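Local structure of lysyl oxidase (Pichia pastoris, 1W7C) at residues 476-487 with 653-661; 172-180 with 350-361. The protein probably oxidises primary amines, among them the side chain of lysine, using a copper ion and a topaquinone made from one of its own tyrosines. One frame throughout, in Å; residues are numbered along the deposited sequence.

Interaction 1. Residues 476-487 with 653-661; sequences GLKIHDVLSGSF and HHLPNSNDL. With CU (copper (II) ion), chain C.
Pro-656 lies against the backbone of Gly-485 and Ser-486: its CD is 3.5 Å from Gly-485 O and 3.6 Å from Ser-486 O. Gly-485 centres an inverse gamma turn. Leu-655 sends CD1 to Phe-487 CB at 4.0 Å, while its other methyl, CD2, meets CD1 of Leu-477, the two side chains crossing at about a right angle. The Phe-487 ring turns its edge to His-654 O, which lies in the ring plane 3.6 Å from CD2. Further along, Ile-479 divides its branches: CG2 touches Pro-656 O and Asn-657 CA, while CG1, held between the backbone N and the carbonyl carbon (chi1 61°), carries CD1 to within 3.9 Å of Leu-661 CD1. Van der Waals packing, of methyls on methyls and on backbone carbonyls, joins the segments, with no direct hydrogen bond between them.

Further out, His-654 ND1 binds copper at 2.0 Å beside a water, His-488 and His-490, the three-histidine copper site of the copper/topaquinone oxidases. Pro-656 CG sits over the centre of the His-654 ring, and NE2 donates to Asp-660 OD1 (2.9 Å) from above the carboxylate plane; metal on one nitrogen and carboxylate on the other should together fix the ring's rotation. Asp-660 OD2 takes the N-H of Asn-657, whose OD1 closes an Asx turn onto Asn-659 N. Asn-679 of the second subunit bonds to Asn-657 and Ser-658. The contact thus packs the hairpin of strands 478-480 and 483-484, with a classic beta bulge at Ile-479 and His-480, against the loop leaving strand 642-654.

Interaction 2. Residues 172-180 with 350-361; sequences CHSAAPQLH and FNQHTFYSDISY. With IMD (imidazole), chain P.
Ala-176 O receives the N-H of Phe-355 at 2.9 Å, on a lone pair, the one direct hydrogen bond between the segments; Thr-354 CA adds a CA-H...O contact. Water 2 accepts from Ala-176 N and donates to Thr-354 OG1 and Tyr-356 OH. Among aromatic contacts, Ala-175 CB makes a CH-pi contact over a face of Phe-350, whose ring meets that of His-173 obliquely, planes at 74°. Ala-176 CB packs on Tyr-356 CE2 (3.8 Å) and lies at the edge of the Tyr-361 ring. Tyr-356 CB points away from 172-180, but CG anti to the carbonyl carbon (chi1 -62°) swings the ring back; Thr-354 CG2 covers one face, offset toward the rim, and imidazole C4 the centre of the other. The imidazole, probably from the crystallisation liquor, also lies over Tyr-361 and donates from N3 to OD1 of Asp-358, the predicted proton acceptor (2.9 Å). A leucine in place of Tyr-356 would probably leave Gln-463 and water 2 without the phenol hydroxyl and strip the imidazole of one of its two aromatic faces. Strand 170-180, beside 187-195, thus meets strand 355-357, which pairs with 329-344 and leads into helix 358-361.

In the fold
Interactions 1 and 2 have centres about 20 Å apart and follow one another along the chain, 172-180 with 350-361 closing before 476-487 with 653-661 opens. They touch through a probable hydrogen bond, Ser-486 OG to Asn-351 ND2 at 2.7 Å. Strand 355-357 pairs with strand 329-344, which pairs with 488-498, and that strand runs beside 642-654; 350-361 and both segments of interaction 1 lie within the enzyme domain, while 172-180 comes from a separate five-stranded sheet. Interaction 1 supplies a copper ligand, whereas interaction 2 holds the predicted proton acceptor. The copper site and that acceptor thus sit in contacts that touch one another, each also reaching the second subunit.

Interaction 1. Residues 476-487 with 653-661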
loop_
_atom_site.group_PDB
_atom_site.type_symbol
_atom_site.label_atom_id
_atom_site.label_comp_id
_atom_site.label_asym_id
_atom_site.label_seq_id
_atom_site.Cartn_x
_atom_site.Cartn_y
_atom_site.Cartn_z
ATOM N N GLY A 476 -25.533 -6.065 5.211
ATOM C CA GLY A 476 -24.563 -6.136 6.293
ATOM C C GLY A 476 -24.525 -7.521 6.884
ATOM O O GLY A 476 -25.440 -8.328 6.636
ATOM N N LEU A 477 -23.459 -7.784 7.636
ATOM C CA LEU A 477 -23.282 -9.021 8.358
ATOM C C LEU A 477 -23.809 -8.877 9.779
ATOM O O LEU A 477 -23.743 -7.815 10.357
ATOM C CB LEU A 477 -21.786 -9.391 8.387
ATOM C CG LEU A 477 -21.122 -9.547 7.006
ATOM C CD1 LEU A 477 -19.678 -9.768 7.140
ATOM C CD2 LEU A 477 -21.785 -10.670 6.226
ATOM N N LYS A 478 -24.356 -9.958 10.317
ATOM C CA LYS A 478 -24.720 -9.992 11.725
ATOM C C LYS A 478 -23.473 -10.160 12.556
ATOM O O LYS A 478 -22.833 -11.210 12.524
ATOM C CB LYS A 478 -25.686 -11.138 12.000
ATOM C CG LYS A 478 -26.250 -11.108 13.409
ATOM C CD LYS A 478 -27.112 -12.345 13.666
ATOM C CE LYS A 478 -27.474 -12.475 15.125
ATOM N NZ LYS A 478 -28.389 -13.634 15.342
ATOM N N ILE A 479 -23.102 -9.106 13.268
ATOM C CA ILE A 479 -21.843 -9.079 14.017
ATOM C C ILE A 479 -22.034 -9.038 15.531
ATOM O O ILE A 479 -21.063 -9.126 16.273
ATOM C CB ILE A 479 -20.958 -7.900 13.566
ATOM C CG1 ILE A 479 -21.652 -6.552 13.814
ATOM C CG2 ILE A 479 -20.563 -8.088 12.083
ATOM C CD1 ILE A 479 -20.759 -5.327 13.538
ATOM N N HIS A 480 -23.284 -8.933 15.981
ATOM C CA HIS A 480 -23.555 -9.154 17.399
ATOM C C HIS A 480 -25.032 -9.592 17.466
ATOM O O HIS A 480 -25.701 -9.713 16.419
ATOM C CB HIS A 480 -23.201 -7.915 18.249
ATOM C CG HIS A 480 -23.008 -8.230 19.700
ATOM N ND1 HIS A 480 -24.027 -8.104 20.618
ATOM C CD2 HIS A 480 -21.932 -8.674 20.385
ATOM C CE1 HIS A 480 -23.590 -8.498 21.806
ATOM N NE2 HIS A 480 -22.315 -8.832 21.693
ATOM N N ASP A 481 -25.537 -9.903 18.659
ATOM C CA ASP A 481 -26.815 -10.599 18.774
ATOM C C ASP A 481 -27.930 -9.924 17.989
ATOM O O ASP A 481 -28.717 -10.614 17.339
ATOM C CB ASP A 481 -27.283 -10.678 20.237
ATOM C CG ASP A 481 -26.313 -11.417 21.143
ATOM O OD1 ASP A 481 -26.765 -12.329 21.873
ATOM O OD2 ASP A 481 -25.106 -11.139 21.233
ATOM N N VAL A 482 -28.014 -8.592 18.055
ATOM C CA VAL A 482 -29.016 -7.849 17.289
ATOM C C VAL A 482 -28.401 -6.698 16.502
ATOM O O VAL A 482 -29.054 -5.670 16.265
ATOM C CB VAL A 482 -30.194 -7.363 18.168
ATOM C CG1 VAL A 482 -30.967 -8.562 18.701
ATOM C CG2 VAL A 482 -29.725 -6.451 19.265
ATOM N N LEU A 483 -27.195 -6.935 15.988
ATOM C CA LEU A 483 -26.412 -5.878 15.347
ATOM C C LEU A 483 -25.953 -6.286 13.957
ATOM O O LEU A 483 -25.391 -7.364 13.782
ATOM C CB LEU A 483 -25.181 -5.544 16.178
ATOM C CG LEU A 483 -24.453 -4.250 15.819
ATOM C CD1 LEU A 483 -25.368 -3.067 16.038
ATOM C CD2 LEU A 483 -23.164 -4.063 16.577
ATOM N N SER A 484 -26.207 -5.417 12.981
ATOM C CA SER A 484 -25.633 -5.528 11.650
ATOM C C SER A 484 -24.463 -4.572 11.477
ATOM O O SER A 484 -24.538 -3.428 11.883
ATOM C CB SER A 484 -26.662 -5.105 10.634
ATOM O OG SER A 484 -26.126 -5.251 9.340
ATOM N N GLY A 485 -23.413 -5.038 10.803
ATOM C CA GLY A 485 -22.362 -4.147 10.303
ATOM C C GLY A 485 -22.760 -3.462 8.990
ATOM O O GLY A 485 -22.371 -3.867 7.880
ATOM N N SER A 486 -23.531 -2.396 9.104
ATOM C CA SER A 486 -24.066 -1.734 7.925
ATOM C C SER A 486 -23.002 -1.368 6.870
ATOM O O SER A 486 -22.020 -0.721 7.127
ATOM C CB SER A 486 -24.831 -0.472 8.325
ATOM O OG SER A 486 -26.083 -0.797 8.899
ATOM N N PHE A 487 -23.283 -1.716 5.658
ATOM C CA PHE A 487 -22.386 -1.485 4.551
ATOM C C PHE A 487 -22.312 -0.022 4.111
ATOM O O PHE A 487 -23.350 0.638 3.968
ATOM C CB PHE A 487 -23.006 -2.342 3.461
ATOM C CG PHE A 487 -22.289 -2.404 2.142
ATOM C CD1 PHE A 487 -23.027 -2.702 0.986
ATOM C CD2 PHE A 487 -20.929 -2.337 2.033
ATOM C CE1 PHE A 487 -22.405 -2.838 -0.237
ATOM C CE2 PHE A 487 -20.311 -2.474 0.784
ATOM C CZ PHE A 487 -21.045 -2.708 -0.327
ATOM N N HIS A 653 -14.699 0.519 0.492
ATOM C CA HIS A 653 -15.987 -0.141 0.643
ATOM C C HIS A 653 -15.943 -0.935 1.942
ATOM O O HIS A 653 -15.287 -1.982 2.023
ATOM C CB HIS A 653 -16.244 -1.113 -0.498
ATOM C CG HIS A 653 -16.087 -0.530 -1.866
ATOM N ND1 HIS A 653 -16.686 0.649 -2.252
ATOM C CD2 HIS A 653 -15.362 -0.954 -2.924
ATOM C CE1 HIS A 653 -16.361 0.896 -3.511
ATOM N NE2 HIS A 653 -15.535 -0.048 -3.932
ATOM N N HIS A 654 -16.612 -0.448 2.966
ATOM C CA HIS A 654 -16.482 -0.986 4.319
ATOM C C HIS A 654 -17.703 -1.836 4.636
ATOM O O HIS A 654 -18.816 -1.347 4.714
ATOM C CB HIS A 654 -16.331 0.143 5.311
ATOM C CG HIS A 654 -15.847 -0.276 6.650
ATOM N ND1 HIS A 654 -15.708 0.619 7.688
ATOM C CD2 HIS A 654 -15.342 -1.452 7.106
ATOM C CE1 HIS A 654 -15.211 -0.003 8.750
ATOM N NE2 HIS A 654 -14.985 -1.263 8.422
ATOM N N LEU A 655 -17.442 -3.128 4.843
ATOM C CA LEU A 655 -18.428 -4.132 5.239
ATOM C C LEU A 655 -17.929 -4.666 6.594
ATOM O O LEU A 655 -17.149 -5.647 6.661
ATOM C CB LEU A 655 -18.490 -5.254 4.206
ATOM C CG LEU A 655 -19.568 -6.299 4.517
ATOM C CD1 LEU A 655 -20.973 -5.722 4.346
ATOM C CD2 LEU A 655 -19.415 -7.568 3.674
ATOM N N PRO A 656 -18.298 -4.012 7.681
ATOM C CA PRO A 656 -17.740 -4.373 8.976
ATOM C C PRO A 656 -18.020 -5.820 9.372
ATOM O O PRO A 656 -19.062 -6.365 9.115
ATOM C CB PRO A 656 -18.400 -3.394 9.928
ATOM C CG PRO A 656 -18.633 -2.173 9.068
ATOM C CD PRO A 656 -19.087 -2.770 7.779
ATOM N N ASN A 657 -17.032 -6.408 10.025
ATOM C CA ASN A 657 -17.105 -7.767 10.529
ATOM C C ASN A 657 -16.644 -7.787 11.989
ATOM O O ASN A 657 -16.532 -6.738 12.633
ATOM C CB ASN A 657 -16.324 -8.726 9.599
ATOM C CG ASN A 657 -14.826 -8.589 9.694
ATOM O OD1 ASN A 657 -14.176 -9.254 10.512
ATOM N ND2 ASN A 657 -14.243 -7.670 8.886
ATOM N N SER A 658 -16.368 -8.973 12.533
ATOM C CA SER A 658 -15.859 -9.082 13.904
ATOM C C SER A 658 -14.621 -8.242 14.131
ATOM O O SER A 658 -14.401 -7.745 15.243
ATOM C CB SER A 658 -15.548 -10.542 14.212
ATOM O OG SER A 658 -14.493 -11.030 13.410
ATOM N N ASN A 659 -13.816 -8.047 13.080
ATOM C CA ASN A 659 -12.567 -7.292 13.233
ATOM C C ASN A 659 -12.783 -5.801 13.326
ATOM O O ASN A 659 -11.806 -5.062 13.382
ATOM C CB ASN A 659 -11.547 -7.653 12.123
ATOM C CG ASN A 659 -10.208 -8.042 12.697
ATOM O OD1 ASN A 659 -10.150 -8.828 13.670
ATOM N ND2 ASN A 659 -9.122 -7.495 12.158
ATOM N N ASP A 660 -14.059 -5.375 13.372
ATOM C CA ASP A 660 -14.470 -4.000 13.603
ATOM C C ASP A 660 -15.138 -3.772 14.978
ATOM O O ASP A 660 -15.617 -2.680 15.231
ATOM C CB ASP A 660 -15.396 -3.556 12.485
ATOM C CG ASP A 660 -14.727 -3.556 11.151
ATOM O OD1 ASP A 660 -14.052 -2.532 10.847
ATOM O OD2 ASP A 660 -14.806 -4.536 10.399
ATOM N N LEU A 661 -15.173 -4.798 15.824
ATOM C CA LEU A 661 -15.726 -4.678 17.177
ATOM C C LEU A 661 -14.658 -4.934 18.216
ATOM O O LEU A 661 -14.001 -5.964 18.139
ATOM C CB LEU A 661 -16.887 -5.651 17.407
ATOM C CG LEU A 661 -18.152 -5.423 16.579
ATOM C CD1 LEU A 661 -19.138 -6.561 16.872
ATOM C CD2 LEU A 661 -18.730 -4.046 16.820
HETATM CU CU CU C . -16.252 2.564 7.674
HETATM O O HOH W 1 -16.669 3.293 9.715
#

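Interaction 2. Residues 172-180 with 350-361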
loop_
_atom_site.group_PDB
_atom_site.type_symbol
_atom_site.label_atom_id
_atom_site.label_comp_id
_atom_site.label_asym_id
_atom_site.label_seq_id
_atom_site.Cartn_x
_atom_site.Cartn_y
_atom_site.Cartn_z
ATOM N N CYS A 172 -32.500 9.808 20.966
ATOM C CA CYS A 172 -33.126 9.793 19.656
ATOM C C CYS A 172 -32.610 10.992 18.874
ATOM O O CYS A 172 -32.357 12.068 19.450
ATOM C CB CYS A 172 -34.659 9.786 19.811
ATOM S SG CYS A 172 -35.237 8.393 20.860
ATOM N N HIS A 173 -32.421 10.790 17.579
ATOM C CA HIS A 173 -31.674 11.721 16.729
ATOM C C HIS A 173 -32.013 11.483 15.245
ATOM O O HIS A 173 -32.682 10.520 14.891
ATOM C CB HIS A 173 -30.168 11.557 16.970
ATOM C CG HIS A 173 -29.686 10.161 16.773
ATOM N ND1 HIS A 173 -28.962 9.777 15.673
ATOM C CD2 HIS A 173 -29.848 9.046 17.524
ATOM C CE1 HIS A 173 -28.704 8.482 15.743
ATOM N NE2 HIS A 173 -29.235 8.013 16.856
ATOM N N SER A 174 -31.587 12.420 14.412
ATOM C CA SER A 174 -32.049 12.570 13.040
ATOM C C SER A 174 -30.956 12.174 12.037
ATOM O O SER A 174 -29.771 12.446 12.235
ATOM C CB SER A 174 -32.449 14.036 12.816
ATOM O OG SER A 174 -33.540 14.406 13.636
ATOM N N ALA A 175 -31.382 11.600 10.918
ATOM C CA ALA A 175 -30.497 11.183 9.821
ATOM C C ALA A 175 -30.040 12.395 9.022
ATOM O O ALA A 175 -30.761 13.395 8.907
ATOM C CB ALA A 175 -31.202 10.214 8.919
ATOM N N ALA A 176 -28.817 12.311 8.513
ATOM C CA ALA A 176 -28.244 13.368 7.682
ATOM C C ALA A 176 -27.884 12.780 6.327
ATOM O O ALA A 176 -27.230 11.723 6.262
ATOM C CB ALA A 176 -27.007 13.941 8.337
ATOM N N PRO A 177 -28.214 13.475 5.240
ATOM C CA PRO A 177 -28.829 14.814 5.251
ATOM C C PRO A 177 -30.343 14.789 5.447
ATOM O O PRO A 177 -31.009 13.751 5.405
ATOM C CB PRO A 177 -28.519 15.316 3.839
ATOM C CG PRO A 177 -28.582 14.063 3.005
ATOM C CD PRO A 177 -27.884 13.036 3.872
ATOM N N GLN A 178 -30.876 15.981 5.696
ATOM C CA GLN A 178 -32.317 16.217 5.572
ATOM C C GLN A 178 -32.748 16.045 4.120
ATOM O O GLN A 178 -31.890 16.037 3.214
ATOM C CB GLN A 178 -32.634 17.638 6.095
ATOM C CG GLN A 178 -32.263 17.836 7.574
ATOM C CD GLN A 178 -32.407 19.244 8.047
ATOM O OE1 GLN A 178 -32.218 19.494 9.228
ATOM N NE2 GLN A 178 -32.731 20.172 7.138
ATOM N N LEU A 179 -34.054 15.886 3.907
ATOM C CA LEU A 179 -34.626 15.614 2.596
ATOM C C LEU A 179 -35.624 16.717 2.194
ATOM O O LEU A 179 -36.830 16.640 2.476
ATOM C CB LEU A 179 -35.292 14.240 2.603
ATOM C CG LEU A 179 -34.295 13.078 2.776
ATOM C CD1 LEU A 179 -35.054 11.806 3.170
ATOM C CD2 LEU A 179 -33.479 12.826 1.524
ATOM N N HIS A 180 -35.112 17.725 1.500
ATOM C CA HIS A 180 -35.926 18.803 0.972
ATOM C C HIS A 180 -36.280 18.501 -0.468
ATOM O O HIS A 180 -35.444 18.120 -1.291
ATOM C CB HIS A 180 -35.194 20.152 1.057
ATOM C CG HIS A 180 -35.945 21.271 0.410
ATOM N ND1 HIS A 180 -37.118 21.768 0.938
ATOM C CD2 HIS A 180 -35.745 21.935 -0.760
ATOM C CE1 HIS A 180 -37.591 22.722 0.145
ATOM N NE2 HIS A 180 -36.779 22.843 -0.895
ATOM N N PHE A 350 -32.982 4.761 8.658
ATOM C CA PHE A 350 -31.934 5.630 9.187
ATOM C C PHE A 350 -30.665 5.477 8.374
ATOM O O PHE A 350 -30.174 6.455 7.773
ATOM C CB PHE A 350 -31.672 5.395 10.657
ATOM C CG PHE A 350 -30.791 6.455 11.270
ATOM C CD1 PHE A 350 -31.335 7.644 11.767
ATOM C CD2 PHE A 350 -29.426 6.293 11.335
ATOM C CE1 PHE A 350 -30.528 8.616 12.328
ATOM C CE2 PHE A 350 -28.634 7.288 11.876
ATOM C CZ PHE A 350 -29.192 8.438 12.378
ATOM N N ASN A 351 -30.121 4.272 8.343
ATOM C CA ASN A 351 -28.858 4.067 7.638
ATOM C C ASN A 351 -29.023 4.275 6.135
ATOM O O ASN A 351 -28.144 4.830 5.495
ATOM C CB ASN A 351 -28.234 2.721 7.985
ATOM C CG ASN A 351 -27.606 2.699 9.380
ATOM O OD1 ASN A 351 -27.670 3.665 10.138
ATOM N ND2 ASN A 351 -26.969 1.599 9.707
ATOM N N GLN A 352 -30.169 3.906 5.561
ATOM C CA GLN A 352 -30.342 4.078 4.119
ATOM C C GLN A 352 -30.389 5.577 3.726
ATOM O O GLN A 352 -30.095 5.907 2.586
ATOM C CB GLN A 352 -31.553 3.302 3.602
ATOM C CG GLN A 352 -31.878 3.500 2.125
ATOM C CD GLN A 352 -30.705 3.195 1.175
ATOM O OE1 GLN A 352 -29.894 2.296 1.408
ATOM N NE2 GLN A 352 -30.627 3.967 0.099
ATOM N N HIS A 353 -30.721 6.457 4.684
ATOM C CA HIS A 353 -30.754 7.897 4.492
ATOM C C HIS A 353 -29.527 8.609 5.048
ATOM O O HIS A 353 -29.536 9.819 5.192
ATOM C CB HIS A 353 -32.041 8.471 5.091
ATOM C CG HIS A 353 -33.270 8.058 4.338
ATOM N ND1 HIS A 353 -34.250 7.256 4.886
ATOM C CD2 HIS A 353 -33.637 8.284 3.050
ATOM C CE1 HIS A 353 -35.187 7.038 3.975
ATOM N NE2 HIS A 353 -34.848 7.661 2.857
ATOM N N THR A 354 -28.456 7.866 5.315
ATOM C CA THR A 354 -27.235 8.478 5.804
ATOM C C THR A 354 -26.248 8.646 4.666
ATOM O O THR A 354 -25.780 7.664 4.080
ATOM C CB THR A 354 -26.632 7.592 6.909
ATOM O OG1 THR A 354 -27.520 7.543 8.039
ATOM C CG2 THR A 354 -25.337 8.200 7.424
ATOM N N PHE A 355 -25.905 9.904 4.379
ATOM C CA PHE A 355 -24.901 10.257 3.371
ATOM C C PHE A 355 -24.199 11.485 3.903
ATOM O O PHE A 355 -24.485 12.616 3.510
ATOM C CB PHE A 355 -25.627 10.538 2.046
ATOM C CG PHE A 355 -24.744 10.560 0.801
ATOM C CD1 PHE A 355 -25.295 10.276 -0.446
ATOM C CD2 PHE A 355 -23.403 10.941 0.857
ATOM C CE1 PHE A 355 -24.538 10.323 -1.604
ATOM C CE2 PHE A 355 -22.654 10.980 -0.310
ATOM C CZ PHE A 355 -23.210 10.694 -1.510
ATOM N N TYR A 356 -23.308 11.265 4.860
ATOM C CA TYR A 356 -22.610 12.365 5.506
ATOM C C TYR A 356 -21.679 13.104 4.561
ATOM O O TYR A 356 -20.934 12.476 3.789
ATOM C CB TYR A 356 -21.767 11.902 6.720
ATOM C CG TYR A 356 -22.556 11.291 7.847
ATOM C CD1 TYR A 356 -22.274 10.012 8.305
ATOM C CD2 TYR A 356 -23.609 11.975 8.424
ATOM C CE1 TYR A 356 -23.014 9.427 9.301
ATOM C CE2 TYR A 356 -24.341 11.411 9.461
ATOM C CZ TYR A 356 -24.067 10.132 9.876
ATOM O OH TYR A 356 -24.872 9.572 10.846
ATOM N N SER A 357 -21.667 14.428 4.721
ATOM C CA SER A 357 -20.597 15.303 4.269
ATOM C C SER A 357 -19.805 15.735 5.480
ATOM O O SER A 357 -20.270 16.519 6.301
ATOM C CB SER A 357 -21.198 16.542 3.632
ATOM O OG SER A 357 -20.240 17.612 3.560
ATOM N N ASP A 358 -18.588 15.234 5.640
ATOM C CA ASP A 358 -17.849 15.514 6.849
ATOM C C ASP A 358 -17.352 16.952 6.923
ATOM O O ASP A 358 -17.193 17.482 8.023
ATOM C CB ASP A 358 -16.737 14.494 7.047
ATOM C CG ASP A 358 -17.229 13.221 7.664
ATOM O OD1 ASP A 358 -18.341 13.198 8.237
ATOM O OD2 ASP A 358 -16.582 12.185 7.591
ATOM N N ILE A 359 -17.222 17.630 5.776
ATOM C CA ILE A 359 -16.855 19.050 5.870
ATOM C C ILE A 359 -18.028 19.925 6.342
ATOM O O ILE A 359 -17.793 21.001 6.846
ATOM C CB ILE A 359 -16.234 19.618 4.551
ATOM C CG1 ILE A 359 -17.258 19.806 3.425
ATOM C CG2 ILE A 359 -15.010 18.809 4.160
ATOM C CD1 ILE A 359 -16.671 20.537 2.233
ATOM N N SER A 360 -19.275 19.463 6.162
ATOM C CA SER A 360 -20.389 20.185 6.767
ATOM C C SER A 360 -20.270 20.203 8.292
ATOM O O SER A 360 -20.530 21.226 8.906
ATOM C CB SER A 360 -21.742 19.644 6.330
ATOM O OG SER A 360 -22.099 18.412 6.923
ATOM N N TYR A 361 -19.878 19.096 8.893
ATOM C CA TYR A 361 -19.655 19.012 10.335
ATOM C C TYR A 361 -18.369 19.734 10.726
ATOM O O TYR A 361 -18.275 20.280 11.809
ATOM C CB TYR A 361 -19.603 17.552 10.793
ATOM C CG TYR A 361 -20.927 16.870 10.635
ATOM C CD1 TYR A 361 -21.229 16.122 9.516
ATOM C CD2 TYR A 361 -21.907 17.037 11.590
ATOM C CE1 TYR A 361 -22.477 15.536 9.365
ATOM C CE2 TYR A 361 -23.152 16.455 11.461
ATOM C CZ TYR A 361 -23.441 15.705 10.345
ATOM O OH TYR A 361 -24.663 15.125 10.144
HETATM N N1 IMD P . -20.266 10.604 12.068
HETATM C C2 IMD P . -19.353 10.914 11.108
HETATM N N3 IMD P . -19.831 12.018 10.463
HETATM C C4 IMD P . -21.001 12.389 11.017
HETATM C C5 IMD P . -21.285 11.490 12.024
HETATM O O HOH W 2 -27.554 9.957 9.530
HETATM O O HOH W 3 -31.132 11.504 3.818
#